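Local coordinates for putative uncharacterized protein (Enterobacter cloacae, PDB 4HFK) that is probably a type VI secretion immunity protein that binds and neutralises a cell-wall amidase effector, at residues Thr2-Ile6 with Ser7-Gln11. Residues are numbered along the deposited sequence; the frame is centred on the assembly and turned at random.
Sequences TLPDI and STFSQ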
loop_
_atom_site.group_PDB
_atom_site.type_symbol
_atom_site.label_atom_id
_atom_site.label_comp_id
_atom_site.label_asym_id
_atom_site.label_seq_id
_atom_site.Cartn_x
_atom_site.Cartn_y
_atom_site.Cartn_z
ATOM N N THR B 2 -5.848 15.180 -11.044
ATOM C CA THR B 2 -4.483 15.298 -10.532
ATOM C C THR B 2 -4.233 14.537 -9.220
ATOM O O THR B 2 -5.081 14.492 -8.324
ATOM C CB THR B 2 -4.073 16.779 -10.368
ATOM O OG1 THR B 2 -5.017 17.445 -9.523
ATOM C CG2 THR B 2 -4.031 17.477 -11.718
ATOM N N LEU B 3 -3.053 13.939 -9.120
ATOM C CA LEU B 3 -2.652 13.219 -7.922
ATOM C C LEU B 3 -2.094 14.200 -6.888
ATOM O O LEU B 3 -1.517 15.219 -7.262
ATOM C CB LEU B 3 -1.603 12.161 -8.287
ATOM C CG LEU B 3 -2.107 11.142 -9.312
ATOM C CD1 LEU B 3 -1.038 10.102 -9.652
ATOM C CD2 LEU B 3 -3.353 10.464 -8.774
ATOM N N PRO B 4 -2.260 13.893 -5.587
ATOM C CA PRO B 4 -1.714 14.745 -4.526
ATOM C C PRO B 4 -0.184 14.708 -4.505
ATOM O O PRO B 4 0.428 13.701 -4.877
ATOM C CB PRO B 4 -2.263 14.101 -3.243
ATOM C CG PRO B 4 -2.482 12.666 -3.609
ATOM C CD PRO B 4 -2.966 12.718 -5.039
ATOM N N ASP B 5 0.427 15.805 -4.084
ATOM C CA ASP B 5 1.877 15.839 -3.911
ATOM C C ASP B 5 2.264 15.054 -2.655
ATOM O O ASP B 5 1.488 15.001 -1.695
ATOM C CB ASP B 5 2.341 17.284 -3.763
ATOM C CG ASP B 5 3.803 17.461 -4.114
ATOM O OD1 ASP B 5 4.667 17.342 -3.206
ATOM O OD2 ASP B 5 4.083 17.710 -5.309
ATOM N N ILE B 6 3.457 14.455 -2.644
ATOM C CA ILE B 6 3.934 13.751 -1.445
ATOM C C ILE B 6 3.952 14.662 -0.209
ATOM O O ILE B 6 3.683 14.226 0.919
ATOM C CB ILE B 6 5.325 13.128 -1.668
ATOM C CG1 ILE B 6 5.206 11.919 -2.592
ATOM C CG2 ILE B 6 5.921 12.653 -0.358
ATOM C CD1 ILE B 6 6.472 11.078 -2.670
ATOM N N SER B 7 4.235 15.937 -0.434
ATOM C CA SER B 7 4.330 16.919 0.649
ATOM C C SER B 7 2.989 17.175 1.352
ATOM O O SER B 7 2.954 17.783 2.420
ATOM C CB SER B 7 4.854 18.242 0.097
ATOM O OG SER B 7 3.829 18.903 -0.626
ATOM N N THR B 8 1.883 16.734 0.757
ATOM C CA THR B 8 0.577 16.915 1.392
ATOM C C THR B 8 0.267 15.854 2.450
ATOM O O THR B 8 -0.758 15.940 3.129
ATOM C CB THR B 8 -0.572 16.920 0.363
ATOM O OG1 THR B 8 -0.731 15.606 -0.184
ATOM C CG2 THR B 8 -0.292 17.918 -0.763
ATOM N N PHE B 9 1.126 14.847 2.576
ATOM C CA PHE B 9 0.953 13.827 3.613
ATOM C C PHE B 9 1.633 14.308 4.894
ATOM O O PHE B 9 2.529 15.149 4.848
ATOM C CB PHE B 9 1.583 12.493 3.177
ATOM C CG PHE B 9 0.879 11.829 2.017
ATOM C CD1 PHE B 9 0.073 10.723 2.225
ATOM C CD2 PHE B 9 1.022 12.313 0.725
ATOM C CE1 PHE B 9 -0.589 10.109 1.170
ATOM C CE2 PHE B 9 0.361 11.699 -0.341
ATOM C CZ PHE B 9 -0.437 10.596 -0.115
ATOM N N SER B 10 1.227 13.772 6.042
ATOM C CA SER B 10 1.898 14.110 7.295
ATOM C C SER B 10 3.222 13.357 7.359
ATOM O O SER B 10 3.422 12.384 6.619
ATOM C CB SER B 10 1.047 13.673 8.481
ATOM O OG SER B 10 1.044 12.254 8.593
ATOM N N GLN B 11 4.110 13.775 8.260
ATOM C CA GLN B 11 5.389 13.085 8.443
ATOM C C GLN B 11 5.180 11.648 8.905
ATOM O O GLN B 11 5.936 10.742 8.534
ATOM C CB GLN B 11 6.280 13.860 9.423
ATOM C CG GLN B 11 6.989 15.055 8.759
ATOM C CD GLN B 11 8.039 14.603 7.744
ATOM O OE1 GLN B 11 8.761 13.633 7.982
ATOM N NE2 GLN B 11 8.121 15.294 6.608
#
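Asp5 O, the backbone carbonyl oxygen, is gripped by two donors from a single residue: Thr8 OG1 gives it a hydrogen bond of 2.8 Å, and Thr8 N a second of 3.0 Å. The hydroxyl arrives in the carbonyl plane, whereas the amide comes from well above it, so the two bonds meet the oxygen from different directions. Thr8 can supply both because its hydroxyl sits between its own backbone N and carbonyl carbon (chi1 70°), which leaves CG2 to lie alongside Asp5 CB at 4.0 Å. Asp5 OD1 likewise accepts from two donors, both of Ser7. The carboxylate carbon CG of Asp5 is anti to the backbone N (chi1 -158°), which carries OD1 round to Ser7 N. That amide approaches OD1 on the anti side, close to the carboxylate plane, at 3.1 Å. Its N-H points at the oxygen nearly straight, at 167°. Ser7 OG meets the same oxygen from above that plane. Asp5 thus closes an Asx turn through its side chain and accepts, through its main chain, the Thr8 N bond that closes a beta turn; together O and OD1 hold the turn that opens the short 3-10 segment ahead of helix 11-27. The next turn repeats the main-chain pattern, with Phe9 N bonded to Ile6 O at 3.1 Å. Both acceptor oxygens then lie at the edge of the Phe9 ring, near its plane, with CD2 3.3 Å from Ile6 O and 3.6 Å from Asp5 O. Farther along the ring, CE2 is loosely approached by Pro4 CG at 4.4 Å. The Ile6 side chain packs on Ala43, Trp44 and Ala47 of helix 31-47, while the Phe9 ring makes an edge-to-face contact with Trp44. Leu81 of the second subunit also packs against Ile6.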